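Local coordinates for peptide-binding protein (Photobacterium damsela subsp. piscicida, PDB 6SQX) that is a secreted NlpC/P60 endopeptidase, probably of the cysteine type, that cleaves the peptidoglycan of potentially competing bacteria, at residues E29-Y37 with Y399-H407; T440-F448 with L459-F468. One frame throughout, in Å; residues are numbered along the deposited sequence.

Contact 1: E29-Y37 with Y399-H407; sequences EITQDAFHY and YMGTTEYNH. With EDO (1,2-ethanediol), chain O; EDO (1,2-ethanediol), chain K.
Y405 meets E29 and I30 on different parts of its ring. Its hydroxyl gives a hydrogen bond of 2.8 Å from OH to E29 OE1, received on the anti side of the carboxylate and a little out of its plane. The carboxylate and the ring stand 73° apart; the E29 chain, extended beyond CG, carries the carboxylate out to the phenol, and E29 CB separately lies 3.3 Å from Y405 OH. I30 comes over a face instead: its CG2 sits 3.9 Å from the centroid of the Y405 ring, a CH-pi contact only 19° off the normal. With CG anti to its own backbone N (chi1 174°), Y405 presents that face to the N-terminal loop, while N406 OD1 lies over the opposite one.

Further along, Y37 is turned differently. The CE1 edge of its ring points at T403, with CE1 3.3 Å from T403 OG1, and M400 CE approaches CD2 obliquely at 3.7 Å, its methyl swung round by the bend at the end of the chain. The phenol is held from within its own segment: Y37 OH donates to T31 O at 2.7 Å, in the carbonyl plane and on a lone pair. Two waters bridge the segments as well, one between H36 O and T403 OG1, the other donating to both Y37 O and M400 O. An ethanediol, probably from the crystallisation liquor, takes the N-H of T31 on O2.

The loop that follows strand 23-25 is thus laid across strand 395-405 of the NlpC/P60 domain, with helix 298-308 packing on A34. No direct backbone bond joins loop to strand here; side chains and bridging waters do that work, and the one direct hydrogen bond, from phenol to carboxylate, probably gains strength from the negative charge of its acceptor.

Contact 2: T440-F448 with L459-F468; sequences TPIGIGDAF and LQSLWNAVGF
D446 OD1 is gripped twice: S461 OG donates to it at 2.9 Å along its syn lone pair, and a water donates to it at 2.8 Å. Two turns meet here, a type II beta turn from G443 to D446 and an ST turn in which S461 OG also accepts from W463 N. The serine hydroxyl can do both because OG lies anti to the backbone N (chi1 176°), which places it between the aspartate and the start of the short 3-10 segment. The water completes the junction, donating to I444 O as well and accepting the N-H of L462, so the carbonyl of I444 and the N-H of L462 are bridged by one water.

Apolar groups pack around this polar centre. I442 lies over the W463 indole, its CG2 3.7 Å from the centroid of the six-membered ring and 18° off the normal, the two side chains crossing at about a right angle. In the conformer modelled here, one of two, L462 lies against I442 O and touches I444 CD1 too. L459 packs on the turn itself, its CD1 3.6 Å from G445 O.

In the fold, these turns join strand 438-441, at the rim of the six-stranded sheet, to the approach to strand 467-472. Helix 361-370 packs on W463 through L368 and adds a cation-pi contact from K365, while R364 takes the carbonyls of W463 and A465. G443, having no side chain, allows the five-membered ring of the indole close to its backbone. There the other aspartate oxygen, D446 OD2, meets the indole edge in its plane, 3.4 Å from W463 CD1, with the carboxylate turned 41° from the ring.

From the N terminus, the chain leaves strand 23-25 and soon enters contact 1, which closes a loop of 361 residues by returning it to strand 395-405, a central strand of the six-stranded sheet. Contact 2 opens only after that loop has closed. It is a local closure round helix 449-453 and the start of strand 457-459; the two stand in series. They nevertheless touch: E29 OE2 probably accepts a hydrogen bond from G445 N at 2.9 Å, and A447 packs against E29 and Y405. The N-terminal loop, the sheet and the turns beyond its outermost strand 438-441 are thereby tied together.

Contact 1: E29-Y37 with Y399-H407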
ATOM      1  N   GLU A  29     -14.750  13.237 -12.224  1.00 19.57           N
ATOM      2  CA  GLU A  29     -15.960  13.955 -11.819  1.00 19.08           C
ATOM      3  C   GLU A  29     -15.696  15.302 -11.170  1.00 19.73           C
ATOM      4  O   GLU A  29     -16.347  16.295 -11.517  1.00 22.47           O
ATOM      5  CB  GLU A  29     -16.773  13.103 -10.839  1.00 19.33           C
ATOM      6  CG  GLU A  29     -17.307  11.821 -11.475  1.00 20.89           C
ATOM      7  CD  GLU A  29     -18.174  11.036 -10.546  1.00 21.18           C
ATOM      8  OE1 GLU A  29     -19.373  11.361 -10.395  1.00 23.18           O
ATOM      9  OE2 GLU A  29     -17.637  10.108  -9.915  1.00 21.43           O
ATOM     10  N   ILE A  30     -14.764  15.375 -10.234  1.00 20.32           N
ATOM     11  CA  ILE A  30     -14.560  16.580  -9.442  1.00 20.51           C
ATOM     12  C   ILE A  30     -13.124  17.098  -9.588  1.00 19.64           C
ATOM     13  O   ILE A  30     -12.258  16.463 -10.189  1.00 19.94           O
ATOM     14  CB  ILE A  30     -14.976  16.401  -7.970  1.00 20.18           C
ATOM     15  CG1 ILE A  30     -14.182  15.276  -7.303  1.00 20.73           C
ATOM     16  CG2 ILE A  30     -16.467  16.150  -7.915  1.00 21.25           C
ATOM     17  CD1 ILE A  30     -14.552  15.103  -5.832  1.00 22.18           C
ATOM     18  N   THR A  31     -12.891  18.283  -9.029  1.00 19.81           N
ATOM     19  CA  THR A  31     -11.612  18.957  -9.234  1.00 20.11           C
ATOM     20  C   THR A  31     -10.468  18.169  -8.601  1.00 19.47           C
ATOM     21  O   THR A  31     -10.532  17.820  -7.416  1.00 21.01           O
ATOM     22  CB  THR A  31     -11.692  20.347  -8.605  1.00 22.81           C
ATOM     23  OG1 THR A  31     -12.715  21.096  -9.265  1.00 24.66           O
ATOM     24  CG2 THR A  31     -10.394  21.118  -8.761  1.00 24.02           C
ATOM     25  N   GLN A  32      -9.402  17.947  -9.374  1.00 18.92           N
ATOM     26  CA  GLN A  32      -8.243  17.161  -8.908  1.00 18.66           C
ATOM     27  C   GLN A  32      -7.189  18.086  -8.286  1.00 18.40           C
ATOM     28  O   GLN A  32      -6.078  18.291  -8.810  1.00 20.44           O
ATOM     29  CB  GLN A  32      -7.684  16.311 -10.039  1.00 17.94           C
ATOM     30  CG  GLN A  32      -8.697  15.300 -10.534  1.00 17.93           C
ATOM     31  CD  GLN A  32      -9.219  14.432  -9.367  1.00 17.37           C
ATOM     32  OE1 GLN A  32      -8.414  13.861  -8.625  1.00 18.57           O
ATOM     33  NE2 GLN A  32     -10.534  14.372  -9.189  1.00 18.26           N
ATOM     34  N   ASP A  33      -7.542  18.642  -7.123  1.00 18.01           N
ATOM     35  CA  ASP A  33      -6.611  19.483  -6.377  1.00 19.11           C
ATOM     36  C   ASP A  33      -7.087  19.477  -4.930  1.00 19.47           C
ATOM     37  O   ASP A  33      -8.184  19.961  -4.643  1.00 20.52           O
ATOM     38  CB  ASP A  33      -6.621  20.897  -6.954  1.00 21.16           C
ATOM     39  CG  ASP A  33      -5.646  21.841  -6.240  1.00 22.59           C
ATOM     40  OD1 ASP A  33      -5.053  21.498  -5.188  1.00 22.39           O
ATOM     41  OD2 ASP A  33      -5.417  22.970  -6.734  1.00 25.77           O
ATOM     42  N   ALA A  34      -6.286  18.897  -4.032  1.00 19.16           N
ATOM     43  CA  ALA A  34      -6.713  18.778  -2.651  1.00 19.51           C
ATOM     44  C   ALA A  34      -6.994  20.141  -2.038  1.00 20.55           C
ATOM     45  O   ALA A  34      -7.781  20.241  -1.089  1.00 21.26           O
ATOM     46  CB  ALA A  34      -5.637  18.055  -1.825  1.00 19.44           C
ATOM     47  N   PHE A  35      -6.392  21.211  -2.561  1.00 21.17           N
ATOM     48  CA  PHE A  35      -6.623  22.508  -1.941  1.00 21.04           C
ATOM     49  C   PHE A  35      -8.033  23.023  -2.191  1.00 22.19           C
ATOM     50  O   PHE A  35      -8.461  23.954  -1.499  1.00 22.85           O
ATOM     51  CB  PHE A  35      -5.611  23.547  -2.457  1.00 21.16           C
ATOM     52  CG  PHE A  35      -4.232  23.388  -1.860  1.00 22.52           C
ATOM     53  CD1 PHE A  35      -3.992  23.773  -0.559  1.00 23.20           C
ATOM     54  CD2 PHE A  35      -3.193  22.837  -2.586  1.00 21.36           C
ATOM     55  CE1 PHE A  35      -2.746  23.646   0.006  1.00 23.25           C
ATOM     56  CE2 PHE A  35      -1.925  22.694  -2.016  1.00 21.43           C
ATOM     57  CZ  PHE A  35      -1.714  23.090  -0.705  1.00 22.24           C
ATOM     58  N   HIS A  36      -8.746  22.449  -3.174  1.00 22.02           N
ATOM     59  CA  HIS A  36     -10.139  22.827  -3.424  1.00 22.87           C
ATOM     60  C   HIS A  36     -11.045  22.431  -2.262  1.00 22.43           C
ATOM     61  O   HIS A  36     -12.157  22.970  -2.120  1.00 25.04           O
ATOM     62  CB  HIS A  36     -10.604  22.154  -4.722  1.00 24.33           C
ATOM     63  CG  HIS A  36     -11.914  22.644  -5.241  1.00 27.68           C
ATOM     64  ND1 HIS A  36     -12.049  23.842  -5.908  1.00 32.46           N
ATOM     65  CD2 HIS A  36     -13.141  22.072  -5.238  1.00 29.62           C
ATOM     66  CE1 HIS A  36     -13.312  23.995  -6.279  1.00 33.89           C
ATOM     67  NE2 HIS A  36     -13.995  22.936  -5.883  1.00 32.71           N
ATOM     68  N   TYR A  37     -10.569  21.525  -1.412  1.00 21.96           N
ATOM     69  CA  TYR A  37     -11.346  20.966  -0.316  1.00 22.98           C
ATOM     70  C   TYR A  37     -10.791  21.393   1.030  1.00 23.47           C
ATOM     71  O   TYR A  37     -11.107  20.769   2.051  1.00 25.36           O
ATOM     72  CB  TYR A  37     -11.400  19.437  -0.433  1.00 23.29           C
ATOM     73  CG  TYR A  37     -11.730  19.037  -1.859  1.00 21.85           C
ATOM     74  CD1 TYR A  37     -13.033  19.154  -2.337  1.00 23.32           C
ATOM     75  CD2 TYR A  37     -10.730  18.648  -2.759  1.00 21.08           C
ATOM     76  CE1 TYR A  37     -13.352  18.858  -3.658  1.00 23.97           C
ATOM     77  CE2 TYR A  37     -11.040  18.354  -4.108  1.00 20.57           C
ATOM     78  CZ  TYR A  37     -12.362  18.462  -4.537  1.00 22.02           C
ATOM     79  OH  TYR A  37     -12.711  18.172  -5.829  1.00 22.20           O
ATOM     80  N   TYR A 399     -11.435   9.622   3.702  1.00 19.33           N
ATOM     81  CA  TYR A 399     -12.485  10.639   3.735  1.00 20.11           C
ATOM     82  C   TYR A 399     -11.882  12.036   3.765  1.00 19.74           C
ATOM     83  O   TYR A 399     -10.975  12.309   4.553  1.00 21.51           O
ATOM     84  CB  TYR A 399     -13.284  10.425   5.020  1.00 21.58           C
ATOM     85  CG  TYR A 399     -14.414  11.402   5.255  1.00 22.63           C
ATOM     86  CD1 TYR A 399     -15.531  11.427   4.419  1.00 24.49           C
ATOM     87  CD2 TYR A 399     -14.398  12.266   6.352  1.00 23.28           C
ATOM     88  CE1 TYR A 399     -16.597  12.316   4.660  1.00 25.05           C
ATOM     89  CE2 TYR A 399     -15.451  13.139   6.606  1.00 24.33           C
ATOM     90  CZ  TYR A 399     -16.550  13.165   5.765  1.00 25.59           C
ATOM     91  OH  TYR A 399     -17.571  14.041   6.049  1.00 28.25           O
ATOM     92  N   MET A 400     -12.393  12.926   2.896  1.00 20.31           N
ATOM     93  CA  MET A 400     -11.887  14.296   2.806  1.00 21.40           C
ATOM     94  C   MET A 400     -12.953  15.338   3.120  1.00 22.71           C
ATOM     95  O   MET A 400     -12.712  16.520   2.923  1.00 25.54           O
ATOM     96  CB  MET A 400     -11.273  14.580   1.429  1.00 21.51           C
ATOM     97  CG  MET A 400      -9.871  13.996   1.295  1.00 21.56           C
ATOM     98  SD  MET A 400      -9.233  14.235  -0.396  1.00 23.08           S
ATOM     99  CE  MET A 400      -9.289  16.043  -0.571  1.00 21.68           C
ATOM    100  N   GLY A 401     -14.113  14.942   3.644  1.00 23.64           N
ATOM    101  CA  GLY A 401     -15.166  15.917   3.874  1.00 25.59           C
ATOM    102  C   GLY A 401     -16.182  15.959   2.745  1.00 25.38           C
ATOM    103  O   GLY A 401     -16.568  14.905   2.213  1.00 24.88           O
ATOM    104  N   THR A 402     -16.620  17.169   2.367  1.00 25.14           N
ATOM    105  CA  THR A 402     -17.661  17.334   1.353  1.00 25.36           C
ATOM    106  C   THR A 402     -17.259  18.390   0.324  1.00 27.12           C
ATOM    107  O   THR A 402     -16.308  19.161   0.520  1.00 29.06           O
ATOM    108  CB  THR A 402     -19.006  17.741   2.000  1.00 27.10           C
ATOM    109  OG1 THR A 402     -18.860  18.987   2.689  1.00 29.81           O
ATOM    110  CG2 THR A 402     -19.487  16.683   2.991  1.00 28.30           C
ATOM    111  N   THR A 403     -18.015  18.426  -0.779  1.00 25.58           N
ATOM    112  CA  THR A 403     -17.868  19.463  -1.788  1.00 26.33           C
ATOM    113  C   THR A 403     -19.228  19.668  -2.446  1.00 27.68           C
ATOM    114  O   THR A 403     -20.131  18.839  -2.320  1.00 28.71           O
ATOM    115  CB  THR A 403     -16.787  19.069  -2.819  1.00 26.48           C
ATOM    116  OG1 THR A 403     -16.362  20.220  -3.559  1.00 27.65           O
ATOM    117  CG2 THR A 403     -17.283  18.010  -3.791  1.00 26.32           C
ATOM    118  N   GLU A 404     -19.359  20.770  -3.182  1.00 28.20           N
ATOM    119  CA  GLU A 404     -20.536  20.995  -4.010  1.00 31.01           C
ATOM    120  C   GLU A 404     -20.293  20.376  -5.382  1.00 29.20           C
ATOM    121  O   GLU A 404     -19.358  20.766  -6.086  1.00 29.35           O
ATOM    122  CB  GLU A 404     -20.786  22.491  -4.150  1.00 36.84           C
ATOM    123  CG  GLU A 404     -21.261  23.149  -2.865  1.00 44.38           C
ATOM    124  CD  GLU A 404     -22.635  22.651  -2.394  1.00 50.86           C
ATOM    125  OE1 GLU A 404     -23.541  22.455  -3.241  1.00 53.11           O
ATOM    126  OE2 GLU A 404     -22.803  22.457  -1.164  1.00 52.77           O
ATOM    127  N   TYR A 405     -21.146  19.434  -5.773  1.00 28.97           N
ATOM    128  CA  TYR A 405     -21.012  18.754  -7.057  1.00 28.94           C
ATOM    129  C   TYR A 405     -22.403  18.570  -7.641  1.00 32.70           C
ATOM    130  O   TYR A 405     -23.259  17.928  -7.019  1.00 33.85           O
ATOM    131  CB  TYR A 405     -20.320  17.402  -6.847  1.00 26.46           C
ATOM    132  CG  TYR A 405     -20.222  16.497  -8.058  1.00 24.26           C
ATOM    133  CD1 TYR A 405     -19.822  16.977  -9.315  1.00 24.71           C
ATOM    134  CD2 TYR A 405     -20.498  15.137  -7.939  1.00 24.43           C
ATOM    135  CE1 TYR A 405     -19.701  16.116 -10.419  1.00 23.36           C
ATOM    136  CE2 TYR A 405     -20.387  14.279  -9.034  1.00 24.30           C
ATOM    137  CZ  TYR A 405     -20.001  14.773 -10.276  1.00 23.13           C
ATOM    138  OH  TYR A 405     -19.883  13.906 -11.339  1.00 24.01           O
ATOM    139  N   ASN A 406     -22.626  19.140  -8.826  1.00 37.70           N
ATOM    140  CA  ASN A 406     -23.961  19.195  -9.433  1.00 44.06           C
ATOM    141  C   ASN A 406     -24.986  19.839  -8.492  1.00 47.34           C
ATOM    142  O   ASN A 406     -26.074  19.306  -8.264  1.00 47.93           O
ATOM    143  CB  ASN A 406     -24.414  17.808  -9.888  1.00 46.10           C
ATOM    144  CG  ASN A 406     -23.527  17.232 -10.973  1.00 48.35           C
ATOM    145  OD1 ASN A 406     -23.279  16.024 -11.011  1.00 48.72           O
ATOM    146  ND2 ASN A 406     -23.038  18.096 -11.863  1.00 48.35           N
ATOM    147  N   HIS A 407     -24.611  20.981  -7.911  1.00 50.62           N
ATOM    148  CA  HIS A 407     -25.486  21.728  -6.997  1.00 55.67           C
ATOM    149  C   HIS A 407     -25.985  20.865  -5.838  1.00 52.87           C
ATOM    150  O   HIS A 407     -27.079  21.072  -5.303  1.00 53.46           O
ATOM    151  CB  HIS A 407     -26.636  22.420  -7.737  1.00 62.54           C
ATOM    152  CG  HIS A 407     -26.177  23.443  -8.728  1.00 68.80           C
ATOM    153  ND1 HIS A 407     -26.250  23.248 -10.092  1.00 71.39           N
ATOM    154  CD2 HIS A 407     -25.617  24.665  -8.552  1.00 71.40           C
ATOM    155  CE1 HIS A 407     -25.764  24.309 -10.712  1.00 72.74           C
ATOM    156  NE2 HIS A 407     -25.372  25.182  -9.802  1.00 72.85           N
TER
HETATM  157  C1  EDO O 513     -16.526  20.186  -6.708  1.00 37.80           C
HETATM  158  O1  EDO O 513     -16.552  21.034  -5.567  1.00 50.09           O
HETATM  159  C2  EDO O 513     -15.112  20.080  -7.233  1.00 34.31           C
HETATM  160  O2  EDO O 513     -15.226  19.943  -8.615  1.00 30.45           O
HETATM  161  C1  EDO K 509     -17.180  16.004 -15.148  1.00 46.40           C
HETATM  162  O1  EDO K 509     -17.722  16.659 -13.992  1.00 49.77           O
HETATM  163  C2  EDO K 509     -18.130  14.878 -15.532  1.00 46.23           C
HETATM  164  O2  EDO K 509     -19.458  15.421 -15.593  1.00 52.02           O
HETATM  165  O   HOH W   1     -15.066  22.098  -2.200  1.00 32.19           O
HETATM  166  O   HOH W   2     -12.596  19.118   3.582  1.00 28.71           O

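Contact 2: T440-F448 with L459-F468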
ATOM      1  N   THR A 440     -12.416  11.622  -5.393  1.00 17.82           N
ATOM      2  CA  THR A 440     -13.696  11.290  -5.999  1.00 18.27           C
ATOM      3  C   THR A 440     -14.826  11.481  -4.996  1.00 18.46           C
ATOM      4  O   THR A 440     -14.602  11.459  -3.780  1.00 20.08           O
ATOM      5  CB  THR A 440     -13.739   9.826  -6.475  1.00 17.78           C
ATOM      6  OG1 THR A 440     -13.738   8.968  -5.319  1.00 18.72           O
ATOM      7  CG2 THR A 440     -12.578   9.453  -7.322  1.00 18.78           C
ATOM      8  N   PRO A 441     -16.068  11.612  -5.468  1.00 19.00           N
ATOM      9  CA  PRO A 441     -17.217  11.379  -4.573  1.00 20.43           C
ATOM     10  C   PRO A 441     -17.076  10.001  -3.943  1.00 20.20           C
ATOM     11  O   PRO A 441     -16.493   9.095  -4.526  1.00 20.13           O
ATOM     12  CB  PRO A 441     -18.422  11.411  -5.524  1.00 20.27           C
ATOM     13  CG  PRO A 441     -17.937  12.307  -6.700  1.00 19.85           C
ATOM     14  CD  PRO A 441     -16.490  11.861  -6.864  1.00 19.68           C
ATOM     15  N   ILE A 442     -17.673   9.835  -2.764  1.00 20.04           N
ATOM     16  CA  ILE A 442     -17.783   8.492  -2.192  1.00 19.89           C
ATOM     17  C   ILE A 442     -18.480   7.565  -3.181  1.00 20.32           C
ATOM     18  O   ILE A 442     -18.044   6.424  -3.417  1.00 20.15           O
ATOM     19  CB  ILE A 442     -18.554   8.546  -0.852  1.00 21.74           C
ATOM     20  CG1 ILE A 442     -17.754   9.311   0.210  1.00 22.73           C
ATOM     21  CG2 ILE A 442     -18.937   7.157  -0.384  1.00 22.81           C
ATOM     22  CD1 ILE A 442     -16.543   8.564   0.743  1.00 24.78           C
ATOM     23  N   GLY A 443     -19.609   8.037  -3.745  1.00 21.10           N
ATOM     24  CA  GLY A 443     -20.367   7.285  -4.732  1.00 21.29           C
ATOM     25  C   GLY A 443     -19.732   7.438  -6.107  1.00 19.99           C
ATOM     26  O   GLY A 443     -20.293   8.119  -6.997  1.00 20.75           O
ATOM     27  N   ILE A 444     -18.548   6.829  -6.287  1.00 20.15           N
ATOM     28  CA  ILE A 444     -17.829   6.975  -7.558  1.00 18.94           C
ATOM     29  C   ILE A 444     -18.755   6.622  -8.708  1.00 18.49           C
ATOM     30  O   ILE A 444     -19.308   5.521  -8.762  1.00 20.08           O
ATOM     31  CB  ILE A 444     -16.597   6.047  -7.618  1.00 19.99           C
ATOM     32  CG1 ILE A 444     -15.626   6.307  -6.478  1.00 21.63           C
ATOM     33  CG2 ILE A 444     -15.891   6.228  -8.988  1.00 20.45           C
ATOM     34  CD1 ILE A 444     -14.525   5.248  -6.413  1.00 22.12           C
ATOM     35  N   GLY A 445     -18.869   7.521  -9.696  1.00 18.96           N
ATOM     36  CA  GLY A 445     -19.655   7.237 -10.872  1.00 19.86           C
ATOM     37  C   GLY A 445     -21.162   7.324 -10.721  1.00 20.57           C
ATOM     38  O   GLY A 445     -21.872   7.131 -11.720  1.00 21.35           O
ATOM     39  N   ASP A 446     -21.676   7.638  -9.531  1.00 21.25           N
ATOM     40  CA  ASP A 446     -23.129   7.719  -9.362  1.00 23.06           C
ATOM     41  C   ASP A 446     -23.736   8.727 -10.321  1.00 21.88           C
ATOM     42  O   ASP A 446     -24.882   8.556 -10.764  1.00 21.95           O
ATOM     43  CB  ASP A 446     -23.505   8.123  -7.930  1.00 24.46           C
ATOM     44  CG  ASP A 446     -23.471   6.974  -6.935  1.00 26.98           C
ATOM     45  OD1 ASP A 446     -23.177   5.831  -7.313  1.00 27.08           O
ATOM     46  OD2 ASP A 446     -23.761   7.252  -5.758  1.00 28.31           O
ATOM     47  N   ALA A 447     -22.977   9.767 -10.674  1.00 21.72           N
ATOM     48  CA  ALA A 447     -23.469  10.776 -11.595  1.00 22.53           C
ATOM     49  C   ALA A 447     -23.762  10.214 -12.974  1.00 20.96           C
ATOM     50  O   ALA A 447     -24.552  10.819 -13.710  1.00 24.00           O
ATOM     51  CB  ALA A 447     -22.442  11.906 -11.728  1.00 25.29           C
ATOM     52  N   PHE A 448     -23.180   9.073 -13.328  1.00 19.87           N
ATOM     53  CA  PHE A 448     -23.310   8.460 -14.642  1.00 19.95           C
ATOM     54  C   PHE A 448     -24.301   7.307 -14.649  1.00 21.30           C
ATOM     55  O   PHE A 448     -24.470   6.637 -15.679  1.00 22.24           O
ATOM     56  CB  PHE A 448     -21.931   8.001 -15.125  1.00 20.63           C
ATOM     57  CG  PHE A 448     -20.885   9.062 -14.987  1.00 20.59           C
ATOM     58  CD1 PHE A 448     -21.043  10.301 -15.604  1.00 21.33           C
ATOM     59  CD2 PHE A 448     -19.734   8.840 -14.231  1.00 21.45           C
ATOM     60  CE1 PHE A 448     -20.073  11.316 -15.436  1.00 21.92           C
ATOM     61  CE2 PHE A 448     -18.762   9.830 -14.094  1.00 21.05           C
ATOM     62  CZ  PHE A 448     -18.944  11.079 -14.689  1.00 21.88           C
ATOM     63  N   LEU A 459     -25.094   0.519 -12.586  1.00 20.50           N
ATOM     64  CA  LEU A 459     -23.956   0.790 -11.707  1.00 20.76           C
ATOM     65  C   LEU A 459     -24.305   0.444 -10.262  1.00 21.21           C
ATOM     66  O   LEU A 459     -25.370   0.825  -9.755  1.00 24.32           O
ATOM     67  CB  LEU A 459     -23.554   2.270 -11.839  1.00 22.08           C
ATOM     68  CG  LEU A 459     -22.293   2.675 -11.045  1.00 23.84           C
ATOM     69  CD1 LEU A 459     -21.334   3.539 -11.899  1.00 26.48           C
ATOM     70  CD2 LEU A 459     -22.665   3.446  -9.823  1.00 26.20           C
ATOM     71  N   GLN A 460     -23.399  -0.271  -9.600  1.00 21.06           N
ATOM     72  CA  GLN A 460     -23.605  -0.721  -8.222  1.00 21.53           C
ATOM     73  C   GLN A 460     -22.947   0.324  -7.334  1.00 22.05           C
ATOM     74  O   GLN A 460     -21.711   0.354  -7.211  1.00 22.62           O
ATOM     75  CB  GLN A 460     -22.974  -2.100  -8.055  1.00 22.88           C
ATOM     76  CG  GLN A 460     -23.513  -3.117  -9.038  1.00 25.97           C
ATOM     77  CD  GLN A 460     -25.009  -3.286  -8.881  1.00 27.78           C
ATOM     78  OE1 GLN A 460     -25.496  -3.673  -7.805  1.00 31.35           O
ATOM     79  NE2 GLN A 460     -25.762  -3.010  -9.954  1.00 28.35           N
ATOM     80  N   SER A 461     -23.758   1.226  -6.762  1.00 22.33           N
ATOM     81  CA  SER A 461     -23.209   2.364  -6.026  1.00 21.87           C
ATOM     82  C   SER A 461     -22.439   1.922  -4.784  1.00 19.61           C
ATOM     83  O   SER A 461     -22.864   1.022  -4.049  1.00 21.03           O
ATOM     84  CB  SER A 461     -24.313   3.327  -5.603  1.00 23.37           C
ATOM     85  OG  SER A 461     -23.755   4.374  -4.818  1.00 24.26           O
ATOM     86  N   LEU A 462     -21.283   2.551  -4.540  1.00 21.18           N
ATOM     87  CA  LEU A 462     -20.549   2.246  -3.312  0.52 20.68           C
ATOM     88  C   LEU A 462     -21.380   2.543  -2.072  1.00 21.53           C
ATOM     89  O   LEU A 462     -21.162   1.926  -1.019  1.00 22.63           O
ATOM     90  CB  LEU A 462     -19.233   3.022  -3.251  0.52 19.87           C
ATOM     91  CG  LEU A 462     -18.062   2.407  -4.006  0.52 20.92           C
ATOM     92  CD1 LEU A 462     -18.289   2.407  -5.510  0.52 20.59           C
ATOM     93  CD2 LEU A 462     -16.759   3.130  -3.646  0.52 20.45           C
ATOM     94  N   TRP A 463     -22.332   3.482  -2.162  1.00 23.05           N
ATOM     95  CA  TRP A 463     -23.207   3.755  -1.016  1.00 23.34           C
ATOM     96  C   TRP A 463     -24.082   2.569  -0.662  1.00 24.19           C
ATOM     97  O   TRP A 463     -24.622   2.537   0.454  1.00 24.77           O
ATOM     98  CB  TRP A 463     -24.139   4.939  -1.305  1.00 23.39           C
ATOM     99  CG  TRP A 463     -23.456   6.275  -1.316  1.00 23.64           C
ATOM    100  CD1 TRP A 463     -23.177   7.061  -2.419  1.00 23.95           C
ATOM    101  CD2 TRP A 463     -22.960   6.993  -0.177  1.00 23.67           C
ATOM    102  NE1 TRP A 463     -22.552   8.206  -2.014  1.00 23.67           N
ATOM    103  CE2 TRP A 463     -22.397   8.195  -0.651  1.00 24.26           C
ATOM    104  CE3 TRP A 463     -22.923   6.722   1.201  1.00 24.59           C
ATOM    105  CZ2 TRP A 463     -21.833   9.149   0.201  1.00 24.77           C
ATOM    106  CZ3 TRP A 463     -22.377   7.666   2.050  1.00 24.89           C
ATOM    107  CH2 TRP A 463     -21.840   8.877   1.549  1.00 24.11           C
ATOM    108  N   ASN A 464     -24.258   1.614  -1.587  1.00 24.12           N
ATOM    109  CA  ASN A 464     -25.097   0.446  -1.336  1.00 24.44           C
ATOM    110  C   ASN A 464     -24.288  -0.810  -1.033  1.00 25.18           C
ATOM    111  O   ASN A 464     -24.858  -1.910  -0.987  1.00 25.77           O
ATOM    112  CB  ASN A 464     -26.050   0.205  -2.512  1.00 26.68           C
ATOM    113  CG  ASN A 464     -26.997   1.351  -2.731  1.00 30.06           C
ATOM    114  OD1 ASN A 464     -27.094   1.886  -3.861  1.00 32.34           O
ATOM    115  ND2 ASN A 464     -27.690   1.769  -1.660  1.00 31.18           N
ATOM    116  N   ALA A 465     -22.979  -0.677  -0.805  1.00 24.43           N
ATOM    117  CA  ALA A 465     -22.154  -1.842  -0.498  1.00 24.12           C
ATOM    118  C   ALA A 465     -22.678  -2.542   0.756  1.00 26.34           C
ATOM    119  O   ALA A 465     -23.124  -1.894   1.705  1.00 27.71           O
ATOM    120  CB  ALA A 465     -20.693  -1.397  -0.314  1.00 24.20           C
ATOM    121  N   VAL A 466     -22.617  -3.874   0.758  1.00 26.35           N
ATOM    122  CA  VAL A 466     -23.109  -4.610   1.923  1.00 27.19           C
ATOM    123  C   VAL A 466     -22.287  -4.246   3.153  1.00 27.57           C
ATOM    124  O   VAL A 466     -22.831  -3.980   4.236  1.00 28.66           O
ATOM    125  CB  VAL A 466     -23.101  -6.123   1.644  1.00 28.41           C
ATOM    126  CG1 VAL A 466     -23.452  -6.874   2.910  1.00 27.77           C
ATOM    127  CG2 VAL A 466     -24.098  -6.475   0.509  1.00 29.79           C
ATOM    128  N   GLY A 467     -20.964  -4.232   2.997  1.00 26.34           N
ATOM    129  CA  GLY A 467     -20.049  -3.755   4.020  1.00 25.23           C
ATOM    130  C   GLY A 467     -19.678  -2.306   3.757  1.00 22.42           C
ATOM    131  O   GLY A 467     -19.315  -1.930   2.630  1.00 22.43           O
ATOM    132  N   PHE A 468     -19.753  -1.496   4.805  1.00 23.48           N
ATOM    133  CA  PHE A 468     -19.490  -0.067   4.664  1.00 23.83           C
ATOM    134  C   PHE A 468     -19.102   0.425   6.046  1.00 23.51           C
ATOM    135  O   PHE A 468     -19.877   0.264   6.993  1.00 25.83           O
ATOM    136  CB  PHE A 468     -20.782   0.607   4.171  1.00 24.27           C
ATOM    137  CG  PHE A 468     -20.636   2.071   3.809  1.00 25.61           C
ATOM    138  CD1 PHE A 468     -20.483   3.052   4.786  1.00 26.10           C
ATOM    139  CD2 PHE A 468     -20.684   2.461   2.487  1.00 25.16           C
ATOM    140  CE1 PHE A 468     -20.364   4.397   4.441  1.00 26.00           C
ATOM    141  CE2 PHE A 468     -20.554   3.801   2.127  1.00 25.69           C
ATOM    142  CZ  PHE A 468     -20.380   4.772   3.094  1.00 25.91           C
TER
HETATM  143  O   HOH W   3     -20.784   4.516  -6.578  1.00 22.35           O